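Side-chain contacts in periplasmic binding protein/LacI transcriptional regulator (PDB 4KQC), which probably binds a carbohydrate in the cleft between its two lobes, as solute-binding proteins of ABC transporters of this family do: residues A[187-192]-A[213-218]; A[144-149]-A[199-204]; A[111-116]-A[248-253]. One frame throughout, in Å; residues are numbered along the deposited sequence. Where two conformers were deposited one is given.

Contact 1. Residues A[187-192]-A[213-218]; sequences TTQNEA and NEAMAR. With NO3 (nitrate ion), chain D.
The contact sits at the capped N-terminus of helix 214-223, where Gln-189, from the loop after strand 179-184, reaches across to Asn-213. ND2 of Asn-213 donates to OE1 of Gln-189 at 2.8 Å, with an N-H...O angle of 162°. The acceptor lies in the plane of the Asn-213 amide, but the donor is tilted from the carbonyl plane of Gln-189, and the two amide planes stand 37° apart. The other end of the Asn-213 amide is busy too: OD1 accepts from Met-216 N at 3.0 Å, the N-cap bond of the helix. With chi1 at 79°, its CG is tucked between the backbone N and carbonyl carbon, which folds the group back over the first turn. Cap and cross-bond together fix which end of this amide is oxygen and which nitrogen. Two further contacts pack on Gln-189: the methyl CB of Ala-215 lies 3.6 Å from its OE1, and the terminal methyl CE of selenomethionine Met-216, its chain bent, comes within 3.9 Å of its CG as the side chains cross nearly at right angles. Further along the loop, Thr-188 OG1 accepts from Asn-190 N at 3.0 Å, an ST turn that leads into helix 191-199. There Ala-192 N donates to O1 of a nitrate at 3.1 Å; the ion probably comes from the crystallisation liquor. Leu-148 packs against both Gln-189 and Asn-213. Loops that leave parallel strands for the next helix, as here after strands 179-184 and 208-211, are the beta-alpha connections of the Rossmann-like lobes of type I periplasmic binding proteins.

Contact 2. Residues A[144-149]-A[199-204]; sequences AVLQLD and NALRGK
Leu-201 keeps CG beside its backbone N, opposite the carbonyl carbon (chi1 -52°), and with chi2 at 179° it carries both methyls forward onto Ala-144. The single CB of Ala-144 meets that methyl fork almost evenly, 3.9 Å from Leu-201 CD1 and 4.0 Å from Leu-201 CD2. Leu-146, two residues on and facing the same way, adds its CD2 at 4.0 Å from Leu-201 CD1, the two leucine chains sliding past each other in opposite directions. That touch is the less certain one, because Leu-146 was modelled in two conformers and the distance belongs to one of them. Ile-184 of the neighbouring strand touches both leucines. The setting is the parallel part of the mixed sheet of a Rossmann-like lobe: strand 141-146 lies between strands 179-184 and 208-211, and the loop of 199-204 joins helix 191-199 to strand 208-211, so Leu-201 plugs in over one face of the sheet. Val-145 looks to the other face, against Phe-161 of helix 152-171. The loop has its own scaffold, a type I turn closed by Arg-202 N to Asn-199 O at 3.2 Å. The side chains of the turn's two end residues are tied as well: Arg-202 takes Asn-199 OD1 side-on, NE at 2.9 Å and NH2 at 3.0 Å, both from the same face of the amide. Beyond it, the backbone nitrogens of Gly-203 and Lys-204 are held by the carboxylate of Asp-238.

Contact 3. Residues A[111-116]-A[248-253]; sequences TDNRAA and MGFDSG
Ala-116 and Phe-250 make the closest touch, Ala-116 CB lying 3.6 Å from CZ and 3.9 Å from CE2 of the ring. The methyl approaches obliquely. Phe-250 has CG anti to its backbone N (chi1 -152°), which swings the ring off the end of strand 246-250 and pushes CZ towards the first turn of helix 113-133. Asn-113 completes this shell: its OD1 stands 4.0 Å from Phe-250 CZ, the amide turned 62° from the ring. The main partner of that oxygen is Arg-157, whose NE donates to it. Arg-157 also makes a cation-pi contact with Phe-250 and a salt bridge to Asp-251, so one guanidinium ties both sides together. The helix start is set by Asp-112, the N-cap, whose OD1 takes Ala-115 N at 3.1 Å from above the carboxylate plane. The place in the fold is telling: strand 105-110 belongs to one lobe's sheet, while helix 113-133 packs on the other lobe, so residues 111-112 form an interlobe crossover of the type I periplasmic binding fold. Thr-111 OG1 is hydrogen-bonded to Gln-271, near what is probably a second crossover, and its side chain touches Thr-298, probably in a third. Asp-251 reaches the same Gln-271 through its OD1, which also lies at the edge of the Phe-250 ring, in its plane.

Overall arrangement
All three contacts lie in or, for contact 3, at the hinge edge of the lobe built on the sheet that contains strands 141-146 and 246-250, but they differ in chemistry. Contact 1, partly buried, depends on an amide-amide bond and a helix cap. Contact 2 is buried and purely aliphatic across its segments; its side-chain hydrogen bonds lie within each segment or lead outside. Contact 3, whose centre lies about 5 Å from the centre of the chain, is also buried, yet its aromatic packing is framed by charges. Contacts 1 and 2 meet directly, Met-216 and Gln-189 resting on residues 146-148, whereas contacts 2 and 3 share the sheet without touching. Contact 1 also reaches contact 3, through Glu-214 against Ser-252 and Gly-253.

Contact 1. Residues A[187-192]-A[213-218]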
ATOM      1  N   THR A 187      12.750   2.293  11.856  1.00 15.13           N
ATOM      2  CA  THR A 187      13.078   1.019  12.519  1.00 15.67           C
ATOM      3  C   THR A 187      11.830   0.210  12.836  1.00 14.86           C
ATOM      4  O   THR A 187      11.871  -1.013  12.876  1.00 15.54           O
ATOM      5  CB  THR A 187      14.000   1.231  13.738  1.00 18.41           C
ATOM      6  OG1 THR A 187      14.468  -0.055  14.223  1.00 19.39           O
ATOM      7  CG2 THR A 187      13.305   2.030  14.844  1.00 18.91           C
ATOM      8  N   THR A 188      10.706   0.904  13.022  1.00 14.28           N
ATOM      9  CA  THR A 188       9.377   0.273  13.035  1.00 14.37           C
ATOM     10  C   THR A 188       8.379   1.204  12.373  1.00 13.40           C
ATOM     11  O   THR A 188       8.712   2.373  12.053  1.00 14.83           O
ATOM     12  CB  THR A 188       8.831  -0.002  14.488  1.00 15.44           C
ATOM     13  OG1 THR A 188       8.482   1.243  15.135  1.00 18.08           O
ATOM     14  CG2 THR A 188       9.786  -0.786  15.372  1.00 16.96           C
ATOM     15  N   GLN A 189       7.134   0.757  12.231  1.00 13.12           N
ATOM     16  CA  GLN A 189       6.075   1.632  11.704  1.00 13.46           C
ATOM     17  C   GLN A 189       5.333   2.364  12.826  1.00 15.84           C
ATOM     18  O   GLN A 189       4.247   2.852  12.606  1.00 17.53           O
ATOM     19  CB  GLN A 189       5.115   0.807  10.854  1.00 14.15           C
ATOM     20  CG  GLN A 189       5.774   0.260   9.545  1.00 14.23           C
ATOM     21  CD  GLN A 189       4.750  -0.327   8.625  1.00 17.45           C
ATOM     22  OE1 GLN A 189       3.831   0.389   8.174  1.00 17.02           O
ATOM     23  NE2 GLN A 189       4.829  -1.637   8.392  1.00 19.33           N
ATOM     24  N   ASN A 190       5.926   2.391  14.023  1.00 15.05           N
ATOM     25  CA  ASN A 190       5.330   3.136  15.134  1.00 17.35           C
ATOM     26  C   ASN A 190       5.630   4.619  15.004  1.00 18.74           C
ATOM     27  O   ASN A 190       6.553   5.068  14.330  1.00 15.03           O
ATOM     28  CB  ASN A 190       5.783   2.570  16.470  1.00 18.73           C
ATOM     29  CG  ASN A 190       5.412   1.102  16.608  1.00 21.79           C
ATOM     30  OD1 ASN A 190       4.321   0.724  16.247  1.00 25.95           O
ATOM     31  ND2 ASN A 190       6.303   0.286  17.125  1.00 24.10           N
ATOM     32  N   GLU A 191       4.810   5.386  15.713  1.00 21.83           N
ATOM     33  CA  GLU A 191       4.797   6.867  15.627  1.00 23.46           C
ATOM     34  C   GLU A 191       6.104   7.570  15.864  1.00 19.32           C
ATOM     35  O   GLU A 191       6.516   8.419  15.036  1.00 19.86           O
ATOM     36  CB  GLU A 191       3.762   7.361  16.663  1.00 27.41           C
ATOM     37  CG  GLU A 191       3.680   8.852  16.905  1.00 28.63           C
ATOM     38  CD  GLU A 191       2.668   9.177  17.987  1.00 32.02           C
ATOM     39  OE1 GLU A 191       2.970   9.102  19.213  1.00 29.48           O
ATOM     40  OE2 GLU A 191       1.549   9.488  17.574  1.00 33.43           O
ATOM     41  N   ALA A 192       6.780   7.257  16.962  1.00 19.59           N
ATOM     42  CA  ALA A 192       8.007   7.952  17.248  1.00 19.16           C
ATOM     43  C   ALA A 192       9.053   7.601  16.228  1.00 17.72           C
ATOM     44  O   ALA A 192       9.836   8.442  15.875  1.00 17.52           O
ATOM     45  CB  ALA A 192       8.547   7.636  18.631  1.00 20.14           C
ATOM     46  N   ASN A 213       3.094   4.569   2.771  1.00 10.07           N
ATOM     47  CA  ASN A 213       1.872   4.013   3.302  1.00 10.22           C
ATOM     48  C   ASN A 213       1.223   4.967   4.285  1.00 10.69           C
ATOM     49  O   ASN A 213       1.738   6.049   4.548  1.00  9.59           O
ATOM     50  CB  ASN A 213       2.007   2.566   3.836  1.00 10.73           C
ATOM     51  CG  ASN A 213       2.622   2.494   5.184  1.00 11.23           C
ATOM     52  OD1 ASN A 213       3.146   3.460   5.665  1.00 11.18           O
ATOM     53  ND2 ASN A 213       2.624   1.296   5.781  1.00 12.95           N
ATOM     54  N   GLU A 214       0.056   4.578   4.782  1.00 11.39           N
ATOM     55  CA  GLU A 214      -0.654   5.402   5.740  1.00 12.67           C
ATOM     56  C   GLU A 214       0.118   5.677   7.051  1.00 11.99           C
ATOM     57  O   GLU A 214       0.090   6.771   7.604  1.00 12.91           O
ATOM     58  CB  GLU A 214      -1.998   4.700   6.048  1.00 13.97           C
ATOM     59  CG  GLU A 214      -2.856   5.480   6.961  1.00 16.60           C
ATOM     60  CD  GLU A 214      -4.154   4.678   7.325  1.00 19.17           C
ATOM     61  OE1 GLU A 214      -4.421   3.573   6.791  1.00 22.20           O
ATOM     62  OE2 GLU A 214      -4.862   5.197   8.191  1.00 22.98           O
ATOM     63  N   ALA A 215       0.858   4.683   7.544  1.00 11.62           N
ATOM     64  CA  ALA A 215       1.627   4.848   8.756  1.00 10.70           C
ATOM     65  C   ALA A 215       2.694   5.897   8.520  1.00 10.50           C
ATOM     66  O   ALA A 215       2.939   6.710   9.372  1.00  9.69           O
ATOM     67  CB  ALA A 215       2.277   3.540   9.140  1.00 10.46           C
HETATM   68  N   MSE A 216       3.353   5.868   7.361  1.00 10.10           N
HETATM   69  CA  MSE A 216       4.297   6.928   7.037  1.00 10.69           C
HETATM   70  C   MSE A 216       3.661   8.287   7.062  1.00 10.33           C
HETATM   71  O   MSE A 216       4.269   9.246   7.571  1.00  9.59           O
HETATM   72  CB  MSE A 216       4.988   6.703   5.693  1.00 11.84           C
HETATM   73  CG  MSE A 216       5.742   5.419   5.410  1.00 11.94           C
HETATM   74 SE   MSE A 216       7.152   5.029   6.718  0.65 14.78          SE
HETATM   75  CE  MSE A 216       6.186   3.741   7.860  1.00 14.97           C
ATOM     76  N   ALA A 217       2.475   8.409   6.464  1.00 10.85           N
ATOM     77  CA  ALA A 217       1.760   9.697   6.453  1.00 11.13           C
ATOM     78  C   ALA A 217       1.420  10.157   7.868  1.00 12.29           C
ATOM     79  O   ALA A 217       1.643  11.319   8.208  1.00 11.75           O
ATOM     80  CB  ALA A 217       0.527   9.593   5.618  1.00 11.64           C
ATOM     81  N   ARG A 218       0.949   9.249   8.715  1.00 12.70           N
ATOM     82  CA  ARG A 218       0.687   9.648  10.128  1.00 14.77           C
ATOM     83  C   ARG A 218       1.927  10.168  10.825  1.00 13.63           C
ATOM     84  O   ARG A 218       1.858  11.159  11.505  1.00 14.27           O
ATOM     85  CB  ARG A 218       0.091   8.500  10.956  1.00 18.08           C
ATOM     86  CG  ARG A 218      -1.366   8.188  10.759  1.00 22.10           C
ATOM     87  CD  ARG A 218      -1.909   7.453  12.021  1.00 26.10           C
ATOM     88  NE  ARG A 218      -1.125   6.265  12.375  1.00 29.29           N
ATOM     89  CZ  ARG A 218      -1.118   5.105  11.700  1.00 30.60           C
ATOM     90  NH1 ARG A 218      -1.879   4.902  10.618  1.00 29.07           N
ATOM     91  NH2 ARG A 218      -0.362   4.105  12.132  1.00 29.69           N
TER
HETATM   92  N   NO3 D 503       7.259   4.194  18.930  0.80 29.45           N
HETATM   93  O1  NO3 D 503       6.226   4.838  18.892  0.80 28.03           O
HETATM   94  O2  NO3 D 503       7.475   3.335  20.001  0.80 30.31           O
HETATM   95  O3  NO3 D 503       8.206   4.307  17.907  0.80 25.66           O

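Contact 2. Residues A[144-149]-A[199-204]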
ATOM      1  N   ALA A 144      13.185  12.508  -0.490  1.00 12.00           N
ATOM      2  CA  ALA A 144      13.180  11.436   0.499  1.00 11.59           C
ATOM      3  C   ALA A 144      12.090  10.443   0.189  1.00 12.12           C
ATOM      4  O   ALA A 144      10.954  10.837  -0.192  1.00 12.64           O
ATOM      5  CB  ALA A 144      12.943  12.028   1.852  1.00 11.51           C
ATOM      6  N   VAL A 145      12.405   9.172   0.319  1.00 11.08           N
ATOM      7  CA  VAL A 145      11.427   8.098   0.140  1.00 11.92           C
ATOM      8  C   VAL A 145      11.303   7.410   1.516  1.00 12.02           C
ATOM      9  O   VAL A 145      12.243   6.775   1.933  1.00 13.55           O
ATOM     10  CB  VAL A 145      11.918   7.122  -0.927  1.00 12.43           C
ATOM     11  CG1 VAL A 145      11.053   5.831  -0.968  1.00 14.24           C
ATOM     12  CG2 VAL A 145      12.016   7.821  -2.291  1.00 13.29           C
ATOM     13  N   LEU A 146      10.151   7.493   2.173  1.00 11.20           N
ATOM     14  CA  LEU A 146       9.958   6.809   3.444  0.50 11.37           C
ATOM     15  C   LEU A 146       9.354   5.478   3.089  1.00 11.31           C
ATOM     16  O   LEU A 146       8.162   5.388   2.728  1.00 10.77           O
ATOM     17  CB  LEU A 146       9.043   7.615   4.369  0.50 12.45           C
ATOM     18  CG  LEU A 146       9.745   8.710   5.184  0.50 13.53           C
ATOM     19  CD1 LEU A 146      10.436   8.107   6.404  0.50 14.46           C
ATOM     20  CD2 LEU A 146      10.730   9.536   4.376  0.50 13.14           C
ATOM     21  N   GLN A 147      10.209   4.466   3.142  1.00 10.26           N
ATOM     22  CA  GLN A 147       9.851   3.102   2.797  1.00 10.14           C
ATOM     23  C   GLN A 147       9.363   2.378   4.022  1.00  9.93           C
ATOM     24  O   GLN A 147      10.066   2.402   5.013  1.00  9.90           O
ATOM     25  CB  GLN A 147      11.121   2.428   2.251  1.00 10.52           C
ATOM     26  CG  GLN A 147      11.002   0.918   2.125  1.00 11.29           C
ATOM     27  CD  GLN A 147      12.222   0.267   1.503  1.00 12.79           C
ATOM     28  OE1 GLN A 147      13.023   0.933   0.856  1.00 14.19           O
ATOM     29  NE2 GLN A 147      12.374  -1.025   1.705  1.00 13.11           N
ATOM     30  N   LEU A 148       8.151   1.815   3.986  1.00  9.88           N
ATOM     31  CA  LEU A 148       7.494   1.389   5.260  1.00 10.98           C
ATOM     32  C   LEU A 148       8.213   0.275   6.000  1.00 11.39           C
ATOM     33  O   LEU A 148       8.184   0.219   7.240  1.00 12.93           O
ATOM     34  CB  LEU A 148       5.998   1.043   5.026  1.00 11.11           C
ATOM     35  CG  LEU A 148       5.793  -0.111   4.026  1.00 11.39           C
ATOM     36  CD1 LEU A 148       5.165  -1.279   4.741  1.00 11.91           C
ATOM     37  CD2 LEU A 148       5.008   0.215   2.791  1.00 11.62           C
ATOM     38  N   ASP A 149       8.836  -0.633   5.276  1.00 11.50           N
ATOM     39  CA  ASP A 149       9.528  -1.800   5.876  1.00 13.08           C
ATOM     40  C   ASP A 149      10.354  -2.490   4.811  1.00 12.89           C
ATOM     41  O   ASP A 149      10.412  -2.019   3.654  1.00 10.72           O
ATOM     42  CB  ASP A 149       8.557  -2.748   6.566  1.00 15.01           C
ATOM     43  CG  ASP A 149       7.668  -3.536   5.634  1.00 16.45           C
ATOM     44  OD1 ASP A 149       7.807  -3.562   4.375  1.00 17.22           O
ATOM     45  OD2 ASP A 149       6.733  -4.167   6.219  1.00 20.34           O
ATOM     46  N   ASN A 199      11.852  14.205  11.341  1.00 17.71           N
ATOM     47  CA  ASN A 199      12.678  15.306  11.940  1.00 19.96           C
ATOM     48  C   ASN A 199      13.917  15.700  11.153  1.00 20.31           C
ATOM     49  O   ASN A 199      14.207  16.883  11.055  1.00 19.23           O
ATOM     50  CB  ASN A 199      13.140  14.899  13.350  1.00 23.01           C
ATOM     51  CG  ASN A 199      13.630  16.097  14.183  1.00 25.77           C
ATOM     52  OD1 ASN A 199      12.978  17.134  14.189  1.00 27.39           O
ATOM     53  ND2 ASN A 199      14.702  15.910  14.950  1.00 26.88           N
ATOM     54  N   ALA A 200      14.692  14.739  10.604  1.00 19.83           N
ATOM     55  CA  ALA A 200      15.914  15.066   9.845  1.00 22.30           C
ATOM     56  C   ALA A 200      15.623  15.695   8.536  1.00 20.57           C
ATOM     57  O   ALA A 200      16.512  16.215   7.848  1.00 22.01           O
ATOM     58  CB  ALA A 200      16.777  13.809   9.588  1.00 25.72           C
ATOM     59  N   LEU A 201      14.356  15.650   8.117  1.00 16.72           N
ATOM     60  CA  LEU A 201      14.003  16.220   6.830  1.00 16.63           C
ATOM     61  C   LEU A 201      13.551  17.682   6.953  1.00 16.97           C
ATOM     62  O   LEU A 201      13.304  18.341   5.938  1.00 18.96           O
ATOM     63  CB  LEU A 201      12.925  15.359   6.176  1.00 15.31           C
ATOM     64  CG  LEU A 201      13.156  13.874   6.054  1.00 15.42           C
ATOM     65  CD1 LEU A 201      11.976  13.201   5.397  1.00 15.91           C
ATOM     66  CD2 LEU A 201      14.408  13.550   5.279  1.00 15.43           C
ATOM     67  N   ARG A 202      13.470  18.192   8.187  1.00 16.48           N
ATOM     68  CA  ARG A 202      13.091  19.594   8.417  1.00 16.32           C
ATOM     69  C   ARG A 202      14.236  20.546   8.058  1.00 15.96           C
ATOM     70  O   ARG A 202      15.406  20.165   7.969  1.00 16.39           O
ATOM     71  CB  ARG A 202      12.757  19.805   9.911  1.00 18.22           C
ATOM     72  CG  ARG A 202      11.507  19.112  10.377  1.00 21.39           C
ATOM     73  CD  ARG A 202      11.096  19.700  11.726  1.00 22.30           C
ATOM     74  NE  ARG A 202      12.109  19.462  12.756  1.00 24.56           N
ATOM     75  CZ  ARG A 202      12.700  20.397  13.480  1.00 25.67           C
ATOM     76  NH1 ARG A 202      12.371  21.669  13.351  1.00 28.56           N
ATOM     77  NH2 ARG A 202      13.574  20.039  14.406  1.00 27.96           N
ATOM     78  N   GLY A 203      13.910  21.804   7.889  1.00 15.86           N
ATOM     79  CA  GLY A 203      14.941  22.807   7.815  1.00 16.00           C
ATOM     80  C   GLY A 203      15.602  22.930   6.493  1.00 16.61           C
ATOM     81  O   GLY A 203      16.835  22.962   6.393  1.00 16.08           O
ATOM     82  N   LYS A 204      14.806  23.036   5.438  1.00 14.53           N
ATOM     83  CA  LYS A 204      15.372  23.211   4.079  1.00 15.59           C
ATOM     84  C   LYS A 204      16.378  22.109   3.723  1.00 14.66           C
ATOM     85  O   LYS A 204      17.519  22.369   3.305  1.00 16.75           O
ATOM     86  CB  LYS A 204      15.965  24.623   3.918  1.00 17.95           C
ATOM     87  CG  LYS A 204      14.945  25.735   4.137  1.00 19.61           C
ATOM     88  CD  LYS A 204      15.480  27.087   3.606  1.00 21.31           C
ATOM     89  CE  LYS A 204      14.487  28.180   3.900  1.00 24.80           C
ATOM     90  NZ  LYS A 204      14.510  28.528   5.350  1.00 27.45           N
TER

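Contact 3. Residues A[111-116]-A[248-253]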
ATOM      1  N   THR A 111      -3.161  -4.910  -5.810  1.00 11.50           N
ATOM      2  CA  THR A 111      -2.600  -3.740  -6.433  1.00 11.77           C
ATOM      3  C   THR A 111      -1.205  -4.139  -6.937  1.00 11.42           C
ATOM      4  O   THR A 111      -0.469  -4.866  -6.252  1.00 13.74           O
ATOM      5  CB  THR A 111      -2.490  -2.672  -5.368  1.00 11.75           C
ATOM      6  OG1 THR A 111      -3.813  -2.419  -4.832  1.00 11.19           O
ATOM      7  CG2 THR A 111      -1.810  -1.399  -5.962  1.00 12.69           C
ATOM      8  N   ASP A 112      -0.774  -3.628  -8.067  1.00 12.27           N
ATOM      9  CA  ASP A 112       0.647  -3.696  -8.437  1.00 12.23           C
ATOM     10  C   ASP A 112       1.413  -2.515  -7.747  1.00 12.13           C
ATOM     11  O   ASP A 112       1.309  -1.343  -8.146  1.00 12.46           O
ATOM     12  CB  ASP A 112       0.734  -3.644  -9.960  1.00 14.04           C
ATOM     13  CG  ASP A 112       2.151  -3.640 -10.508  1.00 16.96           C
ATOM     14  OD1 ASP A 112       3.090  -3.269  -9.818  1.00 16.83           O
ATOM     15  OD2 ASP A 112       2.278  -3.910 -11.727  1.00 21.38           O
ATOM     16  N   ASN A 113       2.068  -2.818  -6.646  1.00 12.91           N
ATOM     17  CA  ASN A 113       2.777  -1.812  -5.860  1.00 12.39           C
ATOM     18  C   ASN A 113       3.741  -0.948  -6.656  1.00 12.74           C
ATOM     19  O   ASN A 113       3.766   0.261  -6.482  1.00 12.38           O
ATOM     20  CB  ASN A 113       3.509  -2.459  -4.702  1.00 13.30           C
ATOM     21  CG  ASN A 113       2.577  -2.814  -3.579  1.00 13.35           C
ATOM     22  OD1 ASN A 113       1.666  -2.029  -3.210  1.00 14.32           O
ATOM     23  ND2 ASN A 113       2.798  -3.965  -3.003  1.00 15.84           N
ATOM     24  N   ARG A 114       4.540  -1.584  -7.506  1.00 12.82           N
ATOM     25  CA  ARG A 114       5.538  -0.859  -8.253  1.00 12.88           C
ATOM     26  C   ARG A 114       4.901   0.153  -9.230  1.00 12.25           C
ATOM     27  O   ARG A 114       5.310   1.322  -9.297  1.00 12.63           O
ATOM     28  CB  ARG A 114       6.490  -1.788  -9.008  1.00 12.86           C
ATOM     29  CG  ARG A 114       7.445  -2.486  -8.055  1.00 13.89           C
ATOM     30  CD  ARG A 114       8.136  -3.659  -8.736  1.00 15.89           C
ATOM     31  NE  ARG A 114       9.176  -4.214  -7.854  1.00 17.04           N
ATOM     32  CZ  ARG A 114       8.933  -5.009  -6.795  1.00 17.75           C
ATOM     33  NH1 ARG A 114       7.704  -5.443  -6.487  1.00 17.67           N
ATOM     34  NH2 ARG A 114       9.957  -5.399  -6.059  1.00 21.17           N
ATOM     35  N   ALA A 115       3.815  -0.283  -9.881  1.00 12.02           N
ATOM     36  CA  ALA A 115       3.070   0.583 -10.782  1.00 11.85           C
ATOM     37  C   ALA A 115       2.377   1.708 -10.088  1.00 11.79           C
ATOM     38  O   ALA A 115       2.372   2.808 -10.602  1.00 11.53           O
ATOM     39  CB  ALA A 115       2.041  -0.249 -11.510  1.00 13.31           C
ATOM     40  N   ALA A 116       1.833   1.469  -8.909  1.00 11.40           N
ATOM     41  CA  ALA A 116       1.156   2.512  -8.166  1.00 12.07           C
ATOM     42  C   ALA A 116       2.177   3.567  -7.731  1.00 11.79           C
ATOM     43  O   ALA A 116       1.941   4.781  -7.790  1.00 11.53           O
ATOM     44  CB  ALA A 116       0.472   1.919  -6.996  1.00 12.94           C
HETATM   45  N   MSE A 248       3.797  13.532  -1.113  1.00  9.18           N
HETATM   46  CA  MSE A 248       2.799  12.650  -1.773  1.00 10.00           C
HETATM   47  C   MSE A 248       2.770  11.334  -1.024  1.00 10.31           C
HETATM   48  O   MSE A 248       3.828  10.849  -0.644  1.00 10.16           O
HETATM   49  CB  MSE A 248       3.130  12.473  -3.276  1.00 11.67           C
HETATM   50  CG  MSE A 248       2.998  13.841  -3.959  1.00 12.37           C
HETATM   51 SE   MSE A 248       3.670  13.627  -5.779  0.65 14.39          SE
HETATM   52  CE  MSE A 248       3.162  15.449  -6.287  1.00 13.83           C
ATOM     53  N   GLY A 249       1.602  10.703  -0.981  1.00 10.68           N
ATOM     54  CA  GLY A 249       1.433   9.467  -0.247  1.00 11.48           C
ATOM     55  C   GLY A 249       0.803   8.314  -0.984  1.00 11.11           C
ATOM     56  O   GLY A 249       0.725   8.259  -2.187  1.00 10.59           O
ATOM     57  N   PHE A 250       0.302   7.404  -0.197  1.00 10.68           N
ATOM     58  CA  PHE A 250      -0.215   6.119  -0.646  1.00 12.36           C
ATOM     59  C   PHE A 250      -1.309   5.695   0.358  1.00 12.20           C
ATOM     60  O   PHE A 250      -1.221   5.933   1.607  1.00 12.99           O
ATOM     61  CB  PHE A 250       0.938   5.128  -0.605  1.00 12.60           C
ATOM     62  CG  PHE A 250       0.857   3.991  -1.571  1.00 13.69           C
ATOM     63  CD1 PHE A 250      -0.222   3.097  -1.557  1.00 15.31           C
ATOM     64  CD2 PHE A 250       1.865   3.825  -2.484  1.00 13.98           C
ATOM     65  CE1 PHE A 250      -0.258   2.047  -2.475  1.00 14.42           C
ATOM     66  CE2 PHE A 250       1.837   2.788  -3.397  1.00 15.43           C
ATOM     67  CZ  PHE A 250       0.741   1.893  -3.376  1.00 15.50           C
ATOM     68  N   ASP A 251      -2.371   5.095  -0.173  1.00 12.19           N
ATOM     69  CA  ASP A 251      -3.551   4.722   0.590  1.00 11.96           C
ATOM     70  C   ASP A 251      -4.288   5.959   1.133  1.00 11.96           C
ATOM     71  O   ASP A 251      -4.202   6.994   0.483  1.00 12.42           O
ATOM     72  CB  ASP A 251      -3.180   3.690   1.672  1.00 11.56           C
ATOM     73  CG  ASP A 251      -2.777   2.341   1.073  1.00 15.03           C
ATOM     74  OD1 ASP A 251      -3.400   1.937   0.089  1.00 16.40           O
ATOM     75  OD2 ASP A 251      -1.843   1.668   1.621  1.00 17.37           O
ATOM     76  N   SER A 252      -5.077   5.855   2.210  1.00 12.14           N
ATOM     77  CA  SER A 252      -5.876   7.005   2.681  1.00 12.71           C
ATOM     78  C   SER A 252      -5.943   6.998   4.201  1.00 13.90           C
ATOM     79  O   SER A 252      -4.888   7.194   4.792  1.00 13.91           O
ATOM     80  CB  SER A 252      -7.236   7.132   1.944  1.00 13.18           C
ATOM     81  OG  SER A 252      -8.045   5.999   2.077  1.00 12.46           O
ATOM     82  N   GLY A 253      -7.116   6.819   4.807  1.00 13.43           N
ATOM     83  CA  GLY A 253      -7.272   7.101   6.216  1.00 14.06           C
ATOM     84  C   GLY A 253      -7.522   8.550   6.508  1.00 13.91           C
ATOM     85  O   GLY A 253      -7.015   9.427   5.773  1.00 12.18           O
TER